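Local coordinates for protein response regulator (Xanthomonas campestris pv. campestris, PDB 3QYY) that probably makes cyclic di-GMP from GTP through its GGDEF diguanylate cyclase domain, the part described here, which holds bound cyclic di-GMP and magnesium, at residues B[27-32]-B[83-88]; B[73-78]-B[110-115]. All blocks are in the same frame, centred on the assembly; numbering follows the deposited sequence.

Contact 1: B[27-32]-B[83-88]; sequences QAMRDS and QDWIGR. With C2E (9,9'-[(2R,3R,3aS,5S,7aR,9R,10R,10aS,12S,14aR)-3,5,10,12-tetrahydroxy-5,12-dioxidooctahydro-2H,7H-difuro[3,2-d:3',2'-j][1,3,7,9,2,8]tetraoxadiphosphacyclododecine-2,9-diyl]bis(2-amino-1,9-dihydro-6H-purin-6-one)), chain F.
Ala-28 lays its methyl group on the indole of Trp-85, with CB 3.6 Å from the centroid of the five-membered ring and 18° off the ring normal, a CH-pi contact over one face. The ring atom nearest to Ala-28 CB is Trp-85 CE2, at 3.4 Å, a tight fit. One residue on, Met-29 reaches the six-membered end of the indole from an oblique direction, its CG 3.8 Å from Trp-85 CH2; the side chain also packs on Leu-95 of strand 93-98. Arg-30 grips its neighbour side-on, NE and NH2 both donating to OD1 of Asp-31. Through Ala-28 and Met-29, helix 22-38 packs against one side of the edge strand 85-90, the first strand of the hairpin whose turn carries the GGDEF motif. A turn after Ala-28, Ser-32 OG meets the indole at its edge and accepts a hydrogen bond from Trp-85 NE1 at 3.0 Å, although the place of this hydroxyl is less certain; its own bond to Ala-28 O is weak. Trp-85 has CG between its backbone N and carbonyl carbon (chi1 55°), which turns the indole face toward Ala-28. Farther along the same strand, Arg-88 stretches out fully to bring NH2 to C2E O61, a 2.8 Å hydrogen bond near the guanidinium plane. Asp-14, by a salt bridge to NH1, and Gly-91 O, bonded to NE, hold that guanidinium in position, while Trp-89 and Arg-22, both of the second subunit, bind the same ligand.

Contact 2: B[73-78]-B[110-115]; sequences VESAYG and NQWLSM
Ser-75 OG is gripped from both helices: it accepts a nearly straight hydrogen bond from Trp-112 NE1 (2.8 Å, 167°) and also lies within hydrogen-bonding reach of the carbonyl oxygens of Leu-72 and Arg-71 in its own helix, its proton shared between them or going to either. The hydroxyl lies exactly in the indole plane, so the N-H of the ring is spent on a partner at its edge. With OG between the backbone N and the carbonyl carbon (chi1 58°), Ser-75 can face the indole and still meet the preceding turn. Next to it, Ala-76 packs its CB 3.8 Å from Trp-112 CZ2, and its CA stands above the ring, offset toward the rim. Helices 62-77 and 102-116 run roughly antiparallel here, the short axes at 141° and 11.1 Å apart, side by side on one face of the GGDEF domain's sheet. Trp-112 bridges the two helices, and its ring also touches Ile-96 of strand 93-98 and meets that of Trp-79. One turn later, at the more exposed border, the bent chain of Met-115 brings CE to 3.9 Å from Ser-75 CB.

Overall arrangement
Contacts 1 and 2, with centres about 17 Å apart, are joined through strand 85-90: Trp-85 points to helix 22-38, whereas Ile-86 points the other way, to helix 62-77. There Ile-86 CD1 packs 3.5 Å from Ala-76 CB, and Ile-86 CG2 lies 3.7 Å from Tyr-77 CZ. The two helical layers therefore sit on opposite sides of one edge strand. Contact 1 is the closer to the nucleotide site, since it includes Arg-88 and the side chain of Met-29 is about 4 Å from that of Trp-89 of the same chain. Contact 2 is packing at a remove: about 11 Å separate the side chains of Ala-76 and Arg-88, and those of Trp-112 and magnesium-binding Asp-49.

Contact 1: B[27-32]-B[83-88]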
ATOM      1  N   GLN B  27      -0.234  13.270 -15.289  1.00 21.04           N
ATOM      2  CA  GLN B  27      -0.225  14.024 -16.538  1.00 22.89           C
ATOM      3  C   GLN B  27      -0.702  13.164 -17.704  1.00 21.11           C
ATOM      4  O   GLN B  27      -1.351  13.665 -18.620  1.00 22.10           O
ATOM      5  CB  GLN B  27       1.175  14.564 -16.836  1.00 25.39           C
ATOM      6  CG  GLN B  27       1.178  15.695 -17.857  1.00 26.76           C
ATOM      7  CD  GLN B  27       2.545  16.326 -18.029  1.00 29.53           C
ATOM      8  OE1 GLN B  27       3.226  16.629 -17.051  1.00 30.38           O
ATOM      9  NE2 GLN B  27       2.947  16.538 -19.276  1.00 31.48           N
ATOM     10  N   ALA B  28      -0.377  11.873 -17.669  1.00 21.51           N
ATOM     11  CA  ALA B  28      -0.792  10.947 -18.723  1.00 21.35           C
ATOM     12  C   ALA B  28      -2.308  10.783 -18.685  1.00 21.93           C
ATOM     13  O   ALA B  28      -2.967  10.757 -19.727  1.00 21.32           O
ATOM     14  CB  ALA B  28      -0.109   9.587 -18.541  1.00 20.35           C
ATOM     15  N   MET B  29      -2.860  10.666 -17.481  1.00 21.94           N
ATOM     16  CA  MET B  29      -4.304  10.524 -17.334  1.00 23.34           C
ATOM     17  C   MET B  29      -4.993  11.777 -17.868  1.00 23.86           C
ATOM     18  O   MET B  29      -5.987  11.690 -18.590  1.00 24.43           O
ATOM     19  CB  MET B  29      -4.692  10.313 -15.862  1.00 23.11           C
ATOM     20  CG  MET B  29      -4.537   8.879 -15.354  1.00 23.92           C
ATOM     21  SD  MET B  29      -5.303   8.636 -13.723  1.00 24.26           S
ATOM     22  CE  MET B  29      -4.017   9.300 -12.658  1.00 24.13           C
ATOM     23  N   ARG B  30      -4.464  12.941 -17.509  1.00 24.06           N
ATOM     24  CA  ARG B  30      -5.040  14.203 -17.962  1.00 26.25           C
ATOM     25  C   ARG B  30      -5.047  14.273 -19.486  1.00 25.94           C
ATOM     26  O   ARG B  30      -6.079  14.549 -20.101  1.00 26.22           O
ATOM     27  CB  ARG B  30      -4.247  15.391 -17.410  1.00 26.96           C
ATOM     28  CG  ARG B  30      -4.844  16.744 -17.773  1.00 30.67           C
ATOM     29  CD  ARG B  30      -3.818  17.859 -17.648  1.00 32.56           C
ATOM     30  NE  ARG B  30      -2.713  17.670 -18.583  1.00 34.11           N
ATOM     31  CZ  ARG B  30      -1.650  18.465 -18.661  1.00 34.82           C
ATOM     32  NH1 ARG B  30      -1.538  19.513 -17.855  1.00 34.08           N
ATOM     33  NH2 ARG B  30      -0.701  18.210 -19.550  1.00 34.28           N
ATOM     34  N   ASP B  31      -3.891  14.018 -20.089  1.00 25.63           N
ATOM     35  CA  ASP B  31      -3.765  14.071 -21.540  1.00 26.63           C
ATOM     36  C   ASP B  31      -4.644  13.049 -22.252  1.00 25.28           C
ATOM     37  O   ASP B  31      -5.254  13.360 -23.275  1.00 25.85           O
ATOM     38  CB  ASP B  31      -2.303  13.878 -21.957  1.00 26.60           C
ATOM     39  CG  ASP B  31      -1.404  15.006 -21.478  1.00 27.73           C
ATOM     40  OD1 ASP B  31      -1.931  16.039 -21.012  1.00 29.81           O
ATOM     41  OD2 ASP B  31      -0.168  14.862 -21.578  1.00 28.67           O
ATOM     42  N   SER B  32      -4.707  11.831 -21.717  1.00 23.96           N
ATOM     43  CA  SER B  32      -5.519  10.780 -22.319  1.00 23.51           C
ATOM     44  C   SER B  32      -7.010  11.105 -22.290  1.00 24.87           C
ATOM     45  O   SER B  32      -7.730  10.809 -23.244  1.00 24.35           O
ATOM     46  CB  SER B  32      -5.272   9.440 -21.619  1.00 21.56           C
ATOM     47  OG  SER B  32      -4.035   8.881 -22.028  1.00 22.18           O
ATOM     48  N   GLN B  83       0.533   5.096 -28.345  1.00 30.57           N
ATOM     49  CA  GLN B  83      -0.106   6.167 -27.591  1.00 29.70           C
ATOM     50  C   GLN B  83      -0.560   5.711 -26.207  1.00 27.69           C
ATOM     51  O   GLN B  83      -1.105   6.497 -25.431  1.00 27.43           O
ATOM     52  CB  GLN B  83      -1.303   6.713 -28.371  1.00 34.00           C
ATOM     53  CG  GLN B  83      -1.657   8.135 -27.992  1.00 38.63           C
ATOM     54  CD  GLN B  83      -0.470   9.067 -28.131  1.00 41.12           C
ATOM     55  OE1 GLN B  83       0.113   9.193 -29.210  1.00 42.20           O
ATOM     56  NE2 GLN B  83      -0.102   9.724 -27.037  1.00 42.13           N
ATOM     57  N   ASP B  84      -0.331   4.439 -25.905  1.00 24.43           N
ATOM     58  CA  ASP B  84      -0.709   3.883 -24.613  1.00 21.64           C
ATOM     59  C   ASP B  84       0.410   4.180 -23.614  1.00 22.32           C
ATOM     60  O   ASP B  84       1.458   4.711 -23.983  1.00 21.35           O
ATOM     61  CB  ASP B  84      -0.923   2.377 -24.746  1.00 21.47           C
ATOM     62  CG  ASP B  84      -1.995   2.027 -25.772  1.00 22.35           C
ATOM     63  OD1 ASP B  84      -2.047   0.858 -26.199  1.00 24.25           O
ATOM     64  OD2 ASP B  84      -2.791   2.915 -26.145  1.00 21.22           O
ATOM     65  N   TRP B  85       0.197   3.846 -22.349  1.00 20.53           N
ATOM     66  CA  TRP B  85       1.232   4.113 -21.363  1.00 17.93           C
ATOM     67  C   TRP B  85       1.103   3.298 -20.095  1.00 18.07           C
ATOM     68  O   TRP B  85       0.036   2.770 -19.785  1.00 15.77           O
ATOM     69  CB  TRP B  85       1.245   5.601 -20.998  1.00 15.49           C
ATOM     70  CG  TRP B  85      -0.083   6.142 -20.532  1.00 17.46           C
ATOM     71  CD1 TRP B  85      -1.034   6.755 -21.295  1.00 17.79           C
ATOM     72  CD2 TRP B  85      -0.595   6.122 -19.192  1.00 15.71           C
ATOM     73  NE1 TRP B  85      -2.106   7.123 -20.515  1.00 18.27           N
ATOM     74  CE2 TRP B  85      -1.863   6.747 -19.220  1.00 16.62           C
ATOM     75  CE3 TRP B  85      -0.106   5.637 -17.969  1.00 15.09           C
ATOM     76  CZ2 TRP B  85      -2.652   6.904 -18.068  1.00 16.47           C
ATOM     77  CZ3 TRP B  85      -0.890   5.791 -16.824  1.00 14.04           C
ATOM     78  CH2 TRP B  85      -2.149   6.421 -16.884  1.00 16.19           C
ATOM     79  N   ILE B  86       2.215   3.182 -19.374  1.00 16.32           N
ATOM     80  CA  ILE B  86       2.224   2.480 -18.102  1.00 15.69           C
ATOM     81  C   ILE B  86       2.985   3.350 -17.109  1.00 15.50           C
ATOM     82  O   ILE B  86       4.059   3.882 -17.409  1.00 15.68           O
ATOM     83  CB  ILE B  86       2.878   1.077 -18.205  1.00 17.87           C
ATOM     84  CG1 ILE B  86       2.877   0.411 -16.824  1.00 17.49           C
ATOM     85  CG2 ILE B  86       4.300   1.189 -18.768  1.00 19.54           C
ATOM     86  CD1 ILE B  86       3.210  -1.077 -16.843  1.00 15.49           C
ATOM     87  N   GLY B  87       2.399   3.528 -15.932  1.00 15.38           N
ATOM     88  CA  GLY B  87       3.037   4.333 -14.915  1.00 13.71           C
ATOM     89  C   GLY B  87       3.047   3.619 -13.582  1.00 13.52           C
ATOM     90  O   GLY B  87       2.259   2.702 -13.350  1.00 13.87           O
ATOM     91  N   ARG B  88       3.948   4.041 -12.706  1.00 14.07           N
ATOM     92  CA  ARG B  88       4.060   3.461 -11.379  1.00 14.27           C
ATOM     93  C   ARG B  88       3.495   4.487 -10.398  1.00 14.26           C
ATOM     94  O   ARG B  88       4.066   5.563 -10.212  1.00 14.44           O
ATOM     95  CB  ARG B  88       5.529   3.169 -11.058  1.00 14.34           C
ATOM     96  CG  ARG B  88       5.749   2.382  -9.776  1.00 13.48           C
ATOM     97  CD  ARG B  88       7.232   2.138  -9.522  1.00 16.00           C
ATOM     98  NE  ARG B  88       7.445   1.413  -8.273  1.00 17.88           N
ATOM     99  CZ  ARG B  88       8.633   1.179  -7.728  1.00 17.27           C
ATOM    100  NH1 ARG B  88       9.739   1.612  -8.324  1.00 15.85           N
ATOM    101  NH2 ARG B  88       8.713   0.516  -6.582  1.00 14.09           N
TER
HETATM  102  P1  C2E F 486       6.642  -3.433   2.517  1.00 16.03           P
HETATM  103  O2P C2E F 486       8.004  -2.872   2.193  1.00 16.35           O
HETATM  104  O1P C2E F 486       6.534  -4.146   3.832  1.00 15.04           O
HETATM  105  O5' C2E F 486       5.550  -2.297   2.527  1.00 14.85           O
HETATM  106  C5' C2E F 486       4.176  -2.630   2.811  1.00 14.51           C
HETATM  107  C4' C2E F 486       3.375  -1.341   2.710  1.00 13.29           C
HETATM  108  O4' C2E F 486       3.856  -0.267   3.491  1.00 13.45           O
HETATM  109  C3' C2E F 486       3.327  -0.811   1.282  1.00 14.61           C
HETATM  110  O3' C2E F 486       2.332  -1.496   0.504  1.00 14.67           O
HETATM  111  C2' C2E F 486       3.071   0.645   1.530  1.00 13.41           C
HETATM  112  O2' C2E F 486       1.650   0.853   1.590  1.00 14.33           O
HETATM  113  C1' C2E F 486       3.735   0.998   2.854  1.00 12.04           C
HETATM  114  N9  C2E F 486       5.087   1.547   2.610  1.00 14.38           N
HETATM  115  C8  C2E F 486       6.270   0.955   2.898  1.00 15.54           C
HETATM  116  N7  C2E F 486       7.311   1.739   2.555  1.00 15.06           N
HETATM  117  C5  C2E F 486       6.803   2.857   2.044  1.00 15.94           C
HETATM  118  C6  C2E F 486       7.350   4.122   1.493  1.00 17.77           C
HETATM  119  O6  C2E F 486       8.593   4.307   1.442  1.00 18.74           O
HETATM  120  N1  C2E F 486       6.481   5.068   1.059  1.00 15.60           N
HETATM  121  C2  C2E F 486       5.130   4.897   1.111  1.00 15.69           C
HETATM  122  N2  C2E F 486       4.320   5.875   0.667  1.00 15.28           N
HETATM  123  N3  C2E F 486       4.557   3.749   1.608  1.00 14.50           N
HETATM  124  C4  C2E F 486       5.335   2.724   2.077  1.00 13.48           C
HETATM  125  P11 C2E F 486       2.738  -1.663  -1.045  1.00 13.79           P
HETATM  126  O21 C2E F 486       3.043  -0.325  -1.630  1.00 12.88           O
HETATM  127  O11 C2E F 486       1.562  -2.331  -1.666  1.00 14.78           O
HETATM  128  O5A C2E F 486       4.004  -2.601  -1.167  1.00 14.22           O
HETATM  129  C5A C2E F 486       3.911  -3.943  -0.690  1.00 13.44           C
HETATM  130  C4A C2E F 486       5.231  -4.641  -0.851  1.00 14.43           C
HETATM  131  O4A C2E F 486       5.774  -4.611  -2.201  1.00 17.33           O
HETATM  132  C3A C2E F 486       6.323  -4.061   0.041  1.00 15.11           C
HETATM  133  O3A C2E F 486       6.224  -4.534   1.403  1.00 16.84           O
HETATM  134  C2A C2E F 486       7.560  -4.517  -0.665  1.00 15.00           C
HETATM  135  O2A C2E F 486       7.914  -5.817  -0.159  1.00 14.12           O
HETATM  136  C1A C2E F 486       7.213  -4.565  -2.145  1.00 15.40           C
HETATM  137  N91 C2E F 486       7.789  -3.391  -2.857  1.00 15.96           N
HETATM  138  C81 C2E F 486       7.225  -2.179  -3.090  1.00 16.37           C
HETATM  139  N71 C2E F 486       8.064  -1.367  -3.776  1.00 15.71           N
HETATM  140  C51 C2E F 486       9.193  -2.057  -3.997  1.00 16.84           C
HETATM  141  C61 C2E F 486      10.506  -1.823  -4.665  1.00 17.56           C
HETATM  142  O61 C2E F 486      10.781  -0.736  -5.220  1.00 18.30           O
HETATM  143  N11 C2E F 486      11.416  -2.829  -4.664  1.00 16.53           N
HETATM  144  C21 C2E F 486      11.178  -4.045  -4.074  1.00 17.76           C
HETATM  145  N21 C2E F 486      12.139  -4.999  -4.112  1.00 18.37           N
HETATM  146  N31 C2E F 486       9.999  -4.325  -3.449  1.00 16.95           N
HETATM  147  C41 C2E F 486       8.995  -3.387  -3.383  1.00 16.90           C

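Contact 2: B[73-78]-B[110-115]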
ATOM      1  N   VAL B  73       7.024  -4.096 -16.004  1.00 21.08           N
ATOM      2  CA  VAL B  73       6.958  -2.938 -16.884  1.00 20.71           C
ATOM      3  C   VAL B  73       7.556  -3.257 -18.253  1.00 21.97           C
ATOM      4  O   VAL B  73       7.030  -2.836 -19.285  1.00 20.92           O
ATOM      5  CB  VAL B  73       7.696  -1.731 -16.255  1.00 20.09           C
ATOM      6  CG1 VAL B  73       7.749  -0.572 -17.236  1.00 19.47           C
ATOM      7  CG2 VAL B  73       6.976  -1.304 -14.979  1.00 20.06           C
ATOM      8  N   GLU B  74       8.648  -4.014 -18.257  1.00 22.30           N
ATOM      9  CA  GLU B  74       9.301  -4.389 -19.507  1.00 25.78           C
ATOM     10  C   GLU B  74       8.325  -5.151 -20.406  1.00 24.17           C
ATOM     11  O   GLU B  74       8.187  -4.842 -21.588  1.00 23.76           O
ATOM     12  CB  GLU B  74      10.525  -5.269 -19.231  1.00 27.34           C
ATOM     13  CG  GLU B  74      11.371  -5.550 -20.460  1.00 33.36           C
ATOM     14  CD  GLU B  74      12.461  -6.576 -20.203  1.00 37.73           C
ATOM     15  OE1 GLU B  74      13.341  -6.736 -21.076  1.00 41.05           O
ATOM     16  OE2 GLU B  74      12.434  -7.227 -19.135  1.00 40.21           O
ATOM     17  N   SER B  75       7.646  -6.142 -19.839  1.00 25.00           N
ATOM     18  CA  SER B  75       6.695  -6.940 -20.604  1.00 26.11           C
ATOM     19  C   SER B  75       5.500  -6.114 -21.075  1.00 27.51           C
ATOM     20  O   SER B  75       4.939  -6.377 -22.141  1.00 28.70           O
ATOM     21  CB  SER B  75       6.218  -8.137 -19.776  1.00 27.15           C
ATOM     22  OG  SER B  75       5.611  -7.727 -18.563  1.00 30.36           O
ATOM     23  N   ALA B  76       5.114  -5.116 -20.286  1.00 25.87           N
ATOM     24  CA  ALA B  76       3.995  -4.256 -20.652  1.00 26.63           C
ATOM     25  C   ALA B  76       4.340  -3.488 -21.926  1.00 27.22           C
ATOM     26  O   ALA B  76       3.548  -3.443 -22.871  1.00 25.37           O
ATOM     27  CB  ALA B  76       3.687  -3.283 -19.521  1.00 26.61           C
ATOM     28  N   TYR B  77       5.524  -2.882 -21.948  1.00 26.48           N
ATOM     29  CA  TYR B  77       5.968  -2.130 -23.117  1.00 29.11           C
ATOM     30  C   TYR B  77       6.006  -3.037 -24.346  1.00 29.88           C
ATOM     31  O   TYR B  77       6.076  -2.561 -25.480  1.00 32.23           O
ATOM     32  CB  TYR B  77       7.358  -1.527 -22.875  1.00 27.03           C
ATOM     33  CG  TYR B  77       7.346  -0.233 -22.091  1.00 27.21           C
ATOM     34  CD1 TYR B  77       6.652   0.881 -22.563  1.00 26.60           C
ATOM     35  CD2 TYR B  77       8.044  -0.113 -20.888  1.00 26.17           C
ATOM     36  CE1 TYR B  77       6.654   2.085 -21.858  1.00 27.14           C
ATOM     37  CE2 TYR B  77       8.052   1.087 -20.176  1.00 25.84           C
ATOM     38  CZ  TYR B  77       7.358   2.180 -20.667  1.00 23.68           C
ATOM     39  OH  TYR B  77       7.371   3.368 -19.976  1.00 24.16           O
ATOM     40  N   GLY B  78       5.946  -4.343 -24.109  1.00 30.66           N
ATOM     41  CA  GLY B  78       5.973  -5.303 -25.198  1.00 32.67           C
ATOM     42  C   GLY B  78       4.676  -5.409 -25.979  1.00 33.25           C
ATOM     43  O   GLY B  78       4.656  -5.979 -27.072  1.00 34.22           O
ATOM     44  N   ASN B 110      -5.640  -9.057 -19.745  1.00 39.43           N
ATOM     45  CA  ASN B 110      -5.791 -10.375 -19.132  1.00 42.06           C
ATOM     46  C   ASN B 110      -4.811 -11.386 -19.709  1.00 42.36           C
ATOM     47  O   ASN B 110      -4.296 -12.243 -18.991  1.00 43.02           O
ATOM     48  CB  ASN B 110      -7.220 -10.894 -19.312  1.00 44.17           C
ATOM     49  CG  ASN B 110      -8.225 -10.138 -18.471  1.00 46.98           C
ATOM     50  OD1 ASN B 110      -8.502  -8.965 -18.718  1.00 50.46           O
ATOM     51  ND2 ASN B 110      -8.772 -10.805 -17.460  1.00 48.61           N
ATOM     52  N   GLN B 111      -4.563 -11.288 -21.009  1.00 42.82           N
ATOM     53  CA  GLN B 111      -3.637 -12.190 -21.682  1.00 43.00           C
ATOM     54  C   GLN B 111      -2.232 -11.963 -21.129  1.00 41.57           C
ATOM     55  O   GLN B 111      -1.461 -12.905 -20.938  1.00 41.32           O
ATOM     56  CB  GLN B 111      -3.674 -11.930 -23.193  1.00 44.93           C
ATOM     57  CG  GLN B 111      -2.731 -12.787 -24.026  1.00 48.22           C
ATOM     58  CD  GLN B 111      -1.315 -12.247 -24.056  1.00 49.51           C
ATOM     59  OE1 GLN B 111      -1.077 -11.124 -24.507  1.00 50.68           O
ATOM     60  NE2 GLN B 111      -0.366 -13.044 -23.579  1.00 50.81           N
ATOM     61  N   TRP B 112      -1.914 -10.703 -20.863  1.00 38.91           N
ATOM     62  CA  TRP B 112      -0.612 -10.327 -20.328  1.00 37.01           C
ATOM     63  C   TRP B 112      -0.439 -10.797 -18.885  1.00 35.53           C
ATOM     64  O   TRP B 112       0.622 -11.298 -18.515  1.00 34.76           O
ATOM     65  CB  TRP B 112      -0.451  -8.808 -20.413  1.00 35.44           C
ATOM     66  CG  TRP B 112       0.728  -8.261 -19.674  1.00 34.39           C
ATOM     67  CD1 TRP B 112       2.041  -8.592 -19.852  1.00 33.93           C
ATOM     68  CD2 TRP B 112       0.703  -7.247 -18.663  1.00 32.63           C
ATOM     69  NE1 TRP B 112       2.837  -7.844 -19.018  1.00 32.92           N
ATOM     70  CE2 TRP B 112       2.042  -7.010 -18.277  1.00 32.68           C
ATOM     71  CE3 TRP B 112      -0.321  -6.514 -18.049  1.00 32.58           C
ATOM     72  CZ2 TRP B 112       2.383  -6.068 -17.303  1.00 32.20           C
ATOM     73  CZ3 TRP B 112       0.021  -5.574 -17.079  1.00 32.58           C
ATOM     74  CH2 TRP B 112       1.362  -5.362 -16.718  1.00 32.50           C
ATOM     75  N   LEU B 113      -1.486 -10.634 -18.080  1.00 35.33           N
ATOM     76  CA  LEU B 113      -1.448 -11.036 -16.678  1.00 35.76           C
ATOM     77  C   LEU B 113      -1.409 -12.553 -16.541  1.00 37.49           C
ATOM     78  O   LEU B 113      -0.843 -13.087 -15.586  1.00 36.36           O
ATOM     79  CB  LEU B 113      -2.660 -10.473 -15.933  1.00 34.78           C
ATOM     80  CG  LEU B 113      -2.706  -8.946 -15.814  1.00 35.63           C
ATOM     81  CD1 LEU B 113      -4.008  -8.523 -15.155  1.00 34.80           C
ATOM     82  CD2 LEU B 113      -1.502  -8.455 -15.011  1.00 34.82           C
ATOM     83  N   SER B 114      -2.020 -13.249 -17.496  1.00 38.39           N
ATOM     84  CA  SER B 114      -2.023 -14.706 -17.481  1.00 39.63           C
ATOM     85  C   SER B 114      -0.592 -15.169 -17.718  1.00 39.61           C
ATOM     86  O   SER B 114      -0.105 -16.092 -17.068  1.00 40.42           O
ATOM     87  CB  SER B 114      -2.930 -15.252 -18.584  1.00 39.63           C
ATOM     88  OG  SER B 114      -4.275 -14.864 -18.376  1.00 42.26           O
ATOM     89  N   MET B 115       0.076 -14.507 -18.654  1.00 40.94           N
ATOM     90  CA  MET B 115       1.455 -14.823 -18.993  1.00 42.86           C
ATOM     91  C   MET B 115       2.379 -14.651 -17.786  1.00 43.04           C
ATOM     92  O   MET B 115       3.300 -15.444 -17.581  1.00 42.35           O
ATOM     93  CB  MET B 115       1.911 -13.922 -20.147  1.00 45.70           C
ATOM     94  CG  MET B 115       3.364 -14.088 -20.571  1.00 50.05           C
ATOM     95  SD  MET B 115       4.529 -13.339 -19.414  1.00 56.28           S
ATOM     96  CE  MET B 115       4.457 -11.621 -19.933  1.00 54.08           C
TER